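Local coordinates for protein DnaB intein (Synechocystis sp., PDB 1MI8) that probably excises itself from a replicative DNA helicase precursor by protein splicing, a process that includes cyclization of an asparagine side chain, at residues A[27-32]-A[44-50]; A[55-59]-A[70-74]; A[137-141]-A[154-158]. The protein carries 4 engineered substitutions. All coordinates share one frame; numbering follows the deposited sequence.

Contact 1: A[27-32]-A[44-50]; sequences EKDFEI and SAKVSRV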
loop_
_atom_site.group_PDB
_atom_site.type_symbol
_atom_site.label_atom_id
_atom_site.label_comp_id
_atom_site.label_asym_id
_atom_site.label_seq_id
_atom_site.Cartn_x
_atom_site.Cartn_y
_atom_site.Cartn_z
ATOM N N GLU A 27 -30.582 -12.938 -1.483
ATOM C CA GLU A 27 -30.912 -12.929 -2.881
ATOM C C GLU A 27 -30.044 -13.939 -3.580
ATOM O O GLU A 27 -28.942 -14.210 -3.137
ATOM C CB GLU A 27 -30.652 -11.550 -3.453
ATOM C CG GLU A 27 -31.775 -10.579 -3.277
ATOM C CD GLU A 27 -32.958 -10.910 -4.171
ATOM O OE1 GLU A 27 -32.766 -11.520 -5.261
ATOM O OE2 GLU A 27 -34.080 -10.536 -3.792
ATOM N N LYS A 28 -30.556 -14.519 -4.658
ATOM C CA LYS A 28 -29.785 -15.471 -5.437
ATOM C C LYS A 28 -30.238 -15.611 -6.867
ATOM O O LYS A 28 -31.342 -15.222 -7.255
ATOM C CB LYS A 28 -29.719 -16.856 -4.766
ATOM C CG LYS A 28 -30.884 -17.236 -3.860
ATOM C CD LYS A 28 -30.754 -18.705 -3.382
ATOM C CE LYS A 28 -30.724 -19.696 -4.567
ATOM N NZ LYS A 28 -30.745 -21.142 -4.158
ATOM N N ASP A 29 -29.326 -16.121 -7.675
ATOM C CA ASP A 29 -29.574 -16.347 -9.080
ATOM C C ASP A 29 -29.860 -15.109 -9.890
ATOM O O ASP A 29 -30.780 -15.066 -10.715
ATOM C CB ASP A 29 -30.684 -17.383 -9.235
ATOM C CG ASP A 29 -30.191 -18.778 -8.923
ATOM O OD1 ASP A 29 -29.576 -18.968 -7.854
ATOM O OD2 ASP A 29 -30.405 -19.679 -9.753
ATOM N N PHE A 30 -29.049 -14.094 -9.643
ATOM C CA PHE A 30 -29.159 -12.852 -10.385
ATOM C C PHE A 30 -27.826 -12.719 -11.087
ATOM O O PHE A 30 -26.827 -13.254 -10.648
ATOM C CB PHE A 30 -29.432 -11.680 -9.451
ATOM C CG PHE A 30 -28.481 -11.583 -8.309
ATOM C CD1 PHE A 30 -27.308 -10.834 -8.429
ATOM C CD2 PHE A 30 -28.732 -12.267 -7.116
ATOM C CE1 PHE A 30 -26.379 -10.766 -7.378
ATOM C CE2 PHE A 30 -27.803 -12.205 -6.046
ATOM C CZ PHE A 30 -26.617 -11.446 -6.193
ATOM N N GLU A 31 -27.802 -12.026 -12.201
ATOM C CA GLU A 31 -26.541 -11.939 -12.873
ATOM C C GLU A 31 -25.668 -10.795 -12.432
ATOM O O GLU A 31 -26.150 -9.728 -12.099
ATOM C CB GLU A 31 -26.770 -11.845 -14.367
ATOM C CG GLU A 31 -26.266 -13.088 -15.067
ATOM C CD GLU A 31 -27.357 -13.748 -15.810
ATOM O OE1 GLU A 31 -28.076 -13.005 -16.512
ATOM O OE2 GLU A 31 -27.496 -14.991 -15.695
ATOM N N ILE A 32 -24.371 -11.037 -12.426
ATOM C CA ILE A 32 -23.425 -9.984 -12.096
ATOM C C ILE A 32 -22.460 -9.885 -13.277
ATOM O O ILE A 32 -22.647 -10.596 -14.259
ATOM C CB ILE A 32 -22.705 -10.268 -10.747
ATOM C CG1 ILE A 32 -22.090 -11.686 -10.669
ATOM C CG2 ILE A 32 -23.722 -10.085 -9.624
ATOM C CD1 ILE A 32 -20.937 -11.999 -11.697
ATOM N N SER A 44 -21.799 -11.636 -18.539
ATOM C CA SER A 44 -22.797 -11.780 -17.497
ATOM C C SER A 44 -22.635 -13.168 -16.827
ATOM O O SER A 44 -22.309 -14.161 -17.490
ATOM C CB SER A 44 -24.187 -11.635 -18.160
ATOM O OG SER A 44 -25.233 -12.178 -17.369
ATOM N N ALA A 45 -22.825 -13.254 -15.512
ATOM C CA ALA A 45 -22.707 -14.551 -14.866
ATOM C C ALA A 45 -23.608 -14.602 -13.651
ATOM O O ALA A 45 -23.805 -13.596 -12.972
ATOM C CB ALA A 45 -21.263 -14.839 -14.474
ATOM N N LYS A 46 -24.149 -15.782 -13.381
ATOM C CA LYS A 46 -25.063 -15.967 -12.253
ATOM C C LYS A 46 -24.398 -16.074 -10.902
ATOM O O LYS A 46 -23.340 -16.714 -10.753
ATOM C CB LYS A 46 -25.936 -17.232 -12.439
ATOM C CG LYS A 46 -27.235 -17.004 -13.220
ATOM C CD LYS A 46 -28.059 -18.322 -13.298
ATOM C CE LYS A 46 -29.494 -18.111 -13.861
ATOM N NZ LYS A 46 -29.497 -17.379 -15.162
ATOM N N VAL A 47 -25.052 -15.474 -9.911
ATOM C CA VAL A 47 -24.555 -15.489 -8.539
ATOM C C VAL A 47 -25.294 -16.632 -7.906
ATOM O O VAL A 47 -26.518 -16.646 -7.942
ATOM C CB VAL A 47 -24.925 -14.191 -7.788
ATOM C CG1 VAL A 47 -24.684 -14.354 -6.267
ATOM C CG2 VAL A 47 -24.132 -13.020 -8.376
ATOM N N SER A 48 -24.569 -17.584 -7.325
ATOM C CA SER A 48 -25.231 -18.733 -6.710
ATOM C C SER A 48 -25.834 -18.349 -5.355
ATOM O O SER A 48 -27.002 -18.636 -5.089
ATOM C CB SER A 48 -24.229 -19.879 -6.549
ATOM O OG SER A 48 -23.181 -19.467 -5.692
ATOM N N ARG A 49 -25.023 -17.707 -4.508
ATOM C CA ARG A 49 -25.461 -17.252 -3.192
ATOM C C ARG A 49 -24.561 -16.132 -2.629
ATOM O O ARG A 49 -23.361 -16.011 -2.992
ATOM C CB ARG A 49 -25.501 -18.417 -2.190
ATOM C CG ARG A 49 -24.271 -18.597 -1.353
ATOM C CD ARG A 49 -24.227 -19.992 -0.709
ATOM N NE ARG A 49 -23.036 -20.225 0.114
ATOM C CZ ARG A 49 -22.962 -19.991 1.419
ATOM N NH1 ARG A 49 -24.024 -19.515 2.079
ATOM N NH2 ARG A 49 -21.813 -20.221 2.066
ATOM N N VAL A 50 -25.166 -15.341 -1.740
ATOM C CA VAL A 50 -24.528 -14.223 -1.052
ATOM C C VAL A 50 -24.516 -14.554 0.427
ATOM O O VAL A 50 -25.493 -15.086 0.924
ATOM C CB VAL A 50 -25.336 -12.915 -1.173
ATOM C CG1 VAL A 50 -24.536 -11.783 -0.550
ATOM C CG2 VAL A 50 -25.705 -12.633 -2.616
HETATM O O HOH W 1 -27.886 -15.169 -1.159
#
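Phe-30 meets Val-47 because its first torsion sets CG between its own backbone N and carbonyl carbon (chi1 52°), turning one ring face onto the valine. Val-47 holds CG1 anti to its backbone N, against the CZ side of the ring, while CG2 turns toward CE1. Between them CB stands 3.8 Å from the centroid of the Phe-30 ring, 19° off the normal, a CH-pi contact. Val-50 approaches the same ring at its edge, CG2 lying 3.9 Å from CZ of Phe-30. Val-47 CG2 also presses on CG2 of Ile-32 at 3.2 Å, tighter than usual for carbons, the two side chains meeting at about a right angle. Glu-31 and Lys-46 face each other as a non-hydrogen-bonded antiparallel pair and close a salt bridge. NZ of Lys-46 reaches the syn side of OE2 of Glu-31 at 3.2 Å, 24° out of the carboxylate plane. With an alanine here in place of the glutamate, the Lys-46 ammonium would probably lose this mate and its chain be set free to turn. Ile-32 and Ala-45 form the hydrogen-bonded pair, with Ile-32 N giving the shorter bond, 2.7 Å to Ala-45 O. Farther along, Val-47 N binds Phe-30 O and Val-47 O receives Asp-29 N, each at 2.9 Å. The pairing belongs to the beta hairpin of strands 31-36 and 41-63. Phe-30 and Ile-32 rest on Leu-12 and Ile-10 of strand 9-12, while Ser-48 and Arg-49 join Thr-140 of strand 120-140 through backbone bonds.

Contact 2: A[55-59]-A[70-74]; sequences KKLVY and KATAN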
loop_
_atom_site.group_PDB
_atom_site.type_symbol
_atom_site.label_atom_id
_atom_site.label_comp_id
_atom_site.label_asym_id
_atom_site.label_seq_id
_atom_site.Cartn_x
_atom_site.Cartn_y
_atom_site.Cartn_z
ATOM N N LYS A 55 -17.063 -10.722 11.200
ATOM C CA LYS A 55 -16.462 -9.409 11.327
ATOM C C LYS A 55 -14.964 -9.505 11.049
ATOM O O LYS A 55 -14.278 -10.321 11.635
ATOM C CB LYS A 55 -16.706 -8.856 12.729
ATOM C CG LYS A 55 -18.166 -8.850 13.126
ATOM C CD LYS A 55 -18.507 -7.627 13.937
ATOM C CE LYS A 55 -20.013 -7.603 14.190
ATOM N NZ LYS A 55 -20.541 -6.234 14.275
ATOM N N LYS A 56 -14.449 -8.676 10.150
ATOM C CA LYS A 56 -13.025 -8.775 9.865
ATOM C C LYS A 56 -12.434 -7.441 9.580
ATOM O O LYS A 56 -13.095 -6.548 9.108
ATOM C CB LYS A 56 -12.740 -9.670 8.654
ATOM C CG LYS A 56 -13.359 -11.057 8.703
ATOM C CD LYS A 56 -12.788 -11.923 9.811
ATOM C CE LYS A 56 -13.752 -13.088 10.099
ATOM N NZ LYS A 56 -14.147 -13.764 8.810
ATOM N N LEU A 57 -11.153 -7.328 9.865
ATOM C CA LEU A 57 -10.428 -6.114 9.629
ATOM C C LEU A 57 -10.468 -5.862 8.118
ATOM O O LEU A 57 -10.194 -6.764 7.288
ATOM C CB LEU A 57 -9.017 -6.310 10.107
ATOM C CG LEU A 57 -8.120 -5.123 9.917
ATOM C CD1 LEU A 57 -8.731 -3.879 10.556
ATOM C CD2 LEU A 57 -6.783 -5.478 10.541
ATOM N N VAL A 58 -10.731 -4.619 7.765
ATOM C CA VAL A 58 -10.860 -4.269 6.379
ATOM C C VAL A 58 -9.860 -3.176 5.961
ATOM O O VAL A 58 -9.407 -2.388 6.804
ATOM C CB VAL A 58 -12.364 -3.959 6.227
ATOM C CG1 VAL A 58 -12.673 -2.509 6.075
ATOM C CG2 VAL A 58 -12.926 -4.889 5.233
ATOM N N TYR A 59 -9.566 -3.106 4.671
ATOM C CA TYR A 59 -8.578 -2.180 4.128
ATOM C C TYR A 59 -9.117 -1.474 2.912
ATOM O O TYR A 59 -9.711 -2.116 2.057
ATOM C CB TYR A 59 -7.340 -2.950 3.655
ATOM C CG TYR A 59 -6.689 -3.821 4.695
ATOM C CD1 TYR A 59 -7.261 -5.019 5.105
ATOM C CD2 TYR A 59 -5.506 -3.413 5.282
ATOM C CE1 TYR A 59 -6.631 -5.817 6.128
ATOM C CE2 TYR A 59 -4.880 -4.154 6.273
ATOM C CZ TYR A 59 -5.435 -5.354 6.700
ATOM O OH TYR A 59 -4.757 -6.022 7.678
ATOM N N LYS A 70 -13.412 -1.422 0.102
ATOM C CA LYS A 70 -12.908 -1.841 1.378
ATOM C C LYS A 70 -12.949 -3.358 1.346
ATOM O O LYS A 70 -13.995 -3.934 1.016
ATOM C CB LYS A 70 -13.796 -1.317 2.475
ATOM C CG LYS A 70 -13.534 0.136 2.836
ATOM C CD LYS A 70 -14.447 0.534 4.030
ATOM C CE LYS A 70 -15.959 0.572 3.636
ATOM N NZ LYS A 70 -16.771 0.720 4.930
ATOM N N ALA A 71 -11.846 -3.999 1.732
ATOM C CA ALA A 71 -11.780 -5.466 1.634
ATOM C C ALA A 71 -10.786 -6.132 2.624
ATOM O O ALA A 71 -9.869 -5.473 3.125
ATOM C CB ALA A 71 -11.403 -5.844 0.155
ATOM N N THR A 72 -10.932 -7.437 2.868
ATOM C CA THR A 72 -9.997 -8.144 3.784
ATOM C C THR A 72 -8.617 -8.289 3.163
ATOM O O THR A 72 -8.453 -8.214 1.928
ATOM C CB THR A 72 -10.503 -9.582 4.163
ATOM O OG1 THR A 72 -10.841 -10.320 2.974
ATOM C CG2 THR A 72 -11.750 -9.482 5.048
ATOM N N ALA A 73 -7.632 -8.479 4.026
ATOM C CA ALA A 73 -6.248 -8.608 3.626
ATOM C C ALA A 73 -6.057 -9.739 2.642
ATOM O O ALA A 73 -5.110 -9.729 1.854
ATOM C CB ALA A 73 -5.329 -8.862 4.859
ATOM N N ASN A 74 -6.939 -10.712 2.699
ATOM C CA ASN A 74 -6.774 -11.835 1.831
ATOM C C ASN A 74 -7.681 -11.818 0.580
ATOM O O ASN A 74 -7.616 -12.748 -0.227
ATOM C CB ASN A 74 -6.976 -13.117 2.642
ATOM C CG ASN A 74 -8.387 -13.269 3.114
ATOM O OD1 ASN A 74 -8.967 -12.184 3.618
ATOM N ND2 ASN A 74 -8.968 -14.364 3.028
HETATM O O HOH W 2 -8.231 -8.643 6.966
#
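Tyr-59 turns its ring along residues 71-73, presenting the CD1 and CE1 side. CG is anti to the carbonyl carbon (chi1 -56°), which sends the ring toward the backbone turn after Ala-71. Ala-71 O lies at the ring edge, in its plane, 3.3 Å from CD1 of Tyr-59. The methyl CB of Ala-73 packs against CE1 of Tyr-59 at 3.5 Å, an apolar contact on the outer part of the ring. Leu-91 of the second subunit packs on the same tyrosine. Val-58 splits its branches: CG1 meets the aliphatic start of Lys-70, 4.0 Å from CB, while CG2 sits 3.6 Å from the carbonyl carbon of Ala-71. Lys-70 then carries its ammonium away to salt bridges with Glu-134 and Asp-7. The frame is a beta hairpin, strand 41-63 with strand 68-71, in the all-beta intein fold; Thr-72 to Asn-74 open the TxxH signature of intein block B, which in this family lies beside the N-terminal splice junction. Consistent with that, Thr-72 OG1 bonds to Ala-3 O near the chain start. Its other branch, the methyl CG2, touches CB of Lys-56 at 3.7 Å. Tyr-59 and Ala-71 are the hydrogen-bonded antiparallel pair; Tyr-59 N meets Ala-71 O at 2.8 Å, the donor tilted 34° from the carbonyl plane. Residues 56-59 and 70-73 run 107° apart end to end, and a water links the two backbones where they diverge, donating to Leu-57 O at 2.7 Å and accepting from Ala-73 N at 3.0 Å.

Contact 3: A[137-141]-A[154-158]; sequences FDLTV and VHASI. Engineered in segment 154-158: Ala-156 (natural residue Asn).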
loop_
_atom_site.group_PDB
_atom_site.type_symbol
_atom_site.label_atom_id
_atom_site.label_comp_id
_atom_site.label_asym_id
_atom_site.label_seq_id
_atom_site.Cartn_x
_atom_site.Cartn_y
_atom_site.Cartn_z
ATOM N N PHE A 137 -18.552 -9.599 3.645
ATOM C CA PHE A 137 -19.308 -10.503 2.783
ATOM C C PHE A 137 -18.630 -10.971 1.472
ATOM O O PHE A 137 -17.673 -10.343 0.971
ATOM C CB PHE A 137 -20.636 -9.843 2.369
ATOM C CG PHE A 137 -21.499 -9.301 3.524
ATOM C CD1 PHE A 137 -21.111 -8.181 4.251
ATOM C CD2 PHE A 137 -22.744 -9.886 3.814
ATOM C CE1 PHE A 137 -21.924 -7.627 5.247
ATOM C CE2 PHE A 137 -23.601 -9.338 4.825
ATOM C CZ PHE A 137 -23.195 -8.210 5.544
ATOM N N ASP A 138 -19.178 -12.057 0.900
ATOM C CA ASP A 138 -18.697 -12.593 -0.366
ATOM C C ASP A 138 -19.845 -13.278 -1.119
ATOM O O ASP A 138 -21.003 -13.359 -0.681
ATOM C CB ASP A 138 -17.510 -13.576 -0.138
ATOM C CG ASP A 138 -16.556 -13.705 -1.379
ATOM O OD1 ASP A 138 -16.803 -13.049 -2.432
ATOM O OD2 ASP A 138 -15.551 -14.499 -1.288
ATOM N N LEU A 139 -19.555 -13.770 -2.286
ATOM C CA LEU A 139 -20.633 -14.406 -2.962
ATOM C C LEU A 139 -19.950 -15.428 -3.791
ATOM O O LEU A 139 -18.738 -15.366 -3.967
ATOM C CB LEU A 139 -21.454 -13.366 -3.745
ATOM C CG LEU A 139 -20.779 -12.403 -4.731
ATOM C CD1 LEU A 139 -20.508 -13.128 -6.013
ATOM C CD2 LEU A 139 -21.688 -11.217 -5.006
ATOM N N THR A 140 -20.721 -16.397 -4.261
ATOM C CA THR A 140 -20.178 -17.480 -5.044
ATOM C C THR A 140 -20.652 -17.298 -6.479
ATOM O O THR A 140 -21.820 -16.972 -6.745
ATOM C CB THR A 140 -20.665 -18.842 -4.476
ATOM O OG1 THR A 140 -20.383 -18.893 -3.079
ATOM C CG2 THR A 140 -19.948 -19.989 -5.120
ATOM N N VAL A 141 -19.736 -17.500 -7.410
ATOM C CA VAL A 141 -20.049 -17.343 -8.815
ATOM C C VAL A 141 -19.378 -18.475 -9.620
ATOM O O VAL A 141 -18.199 -18.386 -10.024
ATOM C CB VAL A 141 -19.627 -15.931 -9.317
ATOM C CG1 VAL A 141 -18.177 -15.684 -8.943
ATOM C CG2 VAL A 141 -19.812 -15.801 -10.836
ATOM N N VAL A 154 -13.300 -8.170 -8.692
ATOM C CA VAL A 154 -12.820 -8.849 -7.486
ATOM C C VAL A 154 -13.154 -10.367 -7.534
ATOM O O VAL A 154 -14.144 -10.774 -8.133
ATOM C CB VAL A 154 -13.437 -8.216 -6.209
ATOM C CG1 VAL A 154 -13.159 -6.690 -6.213
ATOM C CG2 VAL A 154 -14.964 -8.513 -6.126
ATOM N N HIS A 155 -12.328 -11.167 -6.868
ATOM C CA HIS A 155 -12.483 -12.610 -6.854
ATOM C C HIS A 155 -13.639 -13.036 -5.967
ATOM O O HIS A 155 -13.924 -12.420 -4.938
ATOM C CB HIS A 155 -11.197 -13.262 -6.337
ATOM C CG HIS A 155 -11.057 -14.696 -6.736
ATOM N ND1 HIS A 155 -11.824 -15.697 -6.185
ATOM C CD2 HIS A 155 -10.299 -15.287 -7.695
ATOM C CE1 HIS A 155 -11.553 -16.841 -6.792
ATOM N NE2 HIS A 155 -10.631 -16.621 -7.709
ATOM N N ALA A 156 -14.288 -14.110 -6.355
ATOM C CA ALA A 156 -15.403 -14.607 -5.584
ATOM C C ALA A 156 -14.995 -15.757 -4.666
ATOM O O ALA A 156 -13.829 -16.173 -4.604
ATOM C CB ALA A 156 -16.507 -15.045 -6.517
ATOM N N SER A 157 -15.981 -16.264 -3.954
ATOM C CA SER A 157 -15.784 -17.370 -3.033
ATOM C C SER A 157 -14.756 -18.495 -3.315
ATOM O O SER A 157 -14.625 -19.002 -4.441
ATOM C CB SER A 157 -17.129 -18.024 -2.794
ATOM O OG SER A 157 -16.951 -19.018 -1.832
ATOM N N ILE A 158 -14.105 -18.901 -2.224
ATOM C CA ILE A 158 -13.073 -19.955 -2.102
ATOM C C ILE A 158 -11.714 -19.543 -2.682
ATOM O O ILE A 158 -10.837 -20.413 -2.952
ATOM C CB ILE A 158 -13.518 -21.335 -2.711
ATOM C CG1 ILE A 158 -14.897 -21.742 -2.183
ATOM C CG2 ILE A 158 -12.534 -22.461 -2.267
ATOM C CD1 ILE A 158 -15.313 -23.153 -2.583
ATOM O OXT ILE A 158 -11.516 -18.315 -2.804
HETATM O O HOH W 3 -12.975 -14.369 -2.234
#
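Ser-157 and Leu-139 are joined by the one direct hydrogen bond between these segments: Ser-157 N gives its proton to Leu-139 O at 2.9 Å, almost straight at 169°. Two further bonds lie within the segments. His-155 ND1 donates to the carbonyl O of Ala-156 at 2.6 Å, in the carbonyl plane on a lone pair, and the acceptor lies close to the imidazole plane. Asp-138 OD1 takes a weak bond from Leu-139 N, which may help to orient the carboxylate, whose CG stands anti to the backbone N (chi1 -155°). That torsion brings OD2 to 3.2 Å from Ser-157 N, but at too poor an angle for a bond. A water donates to OD2 of Asp-138 at 2.7 Å and weakly to Ala-156 O, though it has more acceptors in reach than protons to give.

Van der Waals touches make up the rest. CB of Ala-156, an engineered residue where the natural sequence has asparagine, points toward residues 137-141 and lies 3.4 Å from Leu-139 O. Its very short approach to Val-141 is doubtful. CB of Ser-157 lies 3.4 Å from OG1 of Thr-140. Around these, Phe-147 of strand 146-149 touches the side chains of Asp-138, Leu-139 and Ala-156, and the His-155 ring meets Trp-83 edge-to-face.

Residues 155-157 occupy the C-terminal splice junction of the intein, where asparagine cyclization would cut the peptide link to Ser-157. The bond from His-155 would probably polarise the Ala-156 carbonyl and the Leu-139 carbonyl holds the amide on the other side of that link, whereas the alanine has no side-chain amide to cyclize, consistent with a chain still joined through to Ile-158.

How the contacts relate
From the N terminus, contact 1 comes first, its two segments closing the 33-43 hairpin, its strand ends and turn. Contact 2 follows, closing residues 60-69 farther along the same strand 41-63, and contact 3 closes residues 142-153 at the C-terminal end. The three stand in series, none nested and none crossing. Contacts 1 and 3 touch where strands 41-63 and 120-140 lie side by side in the sheet. Contact 2 stands clear of both, its nearest atoms about 12 Å from contact 1 and about 7 Å from contact 3. Together they tie strands 31-36, 68-71 and 152-155 to the two long strands.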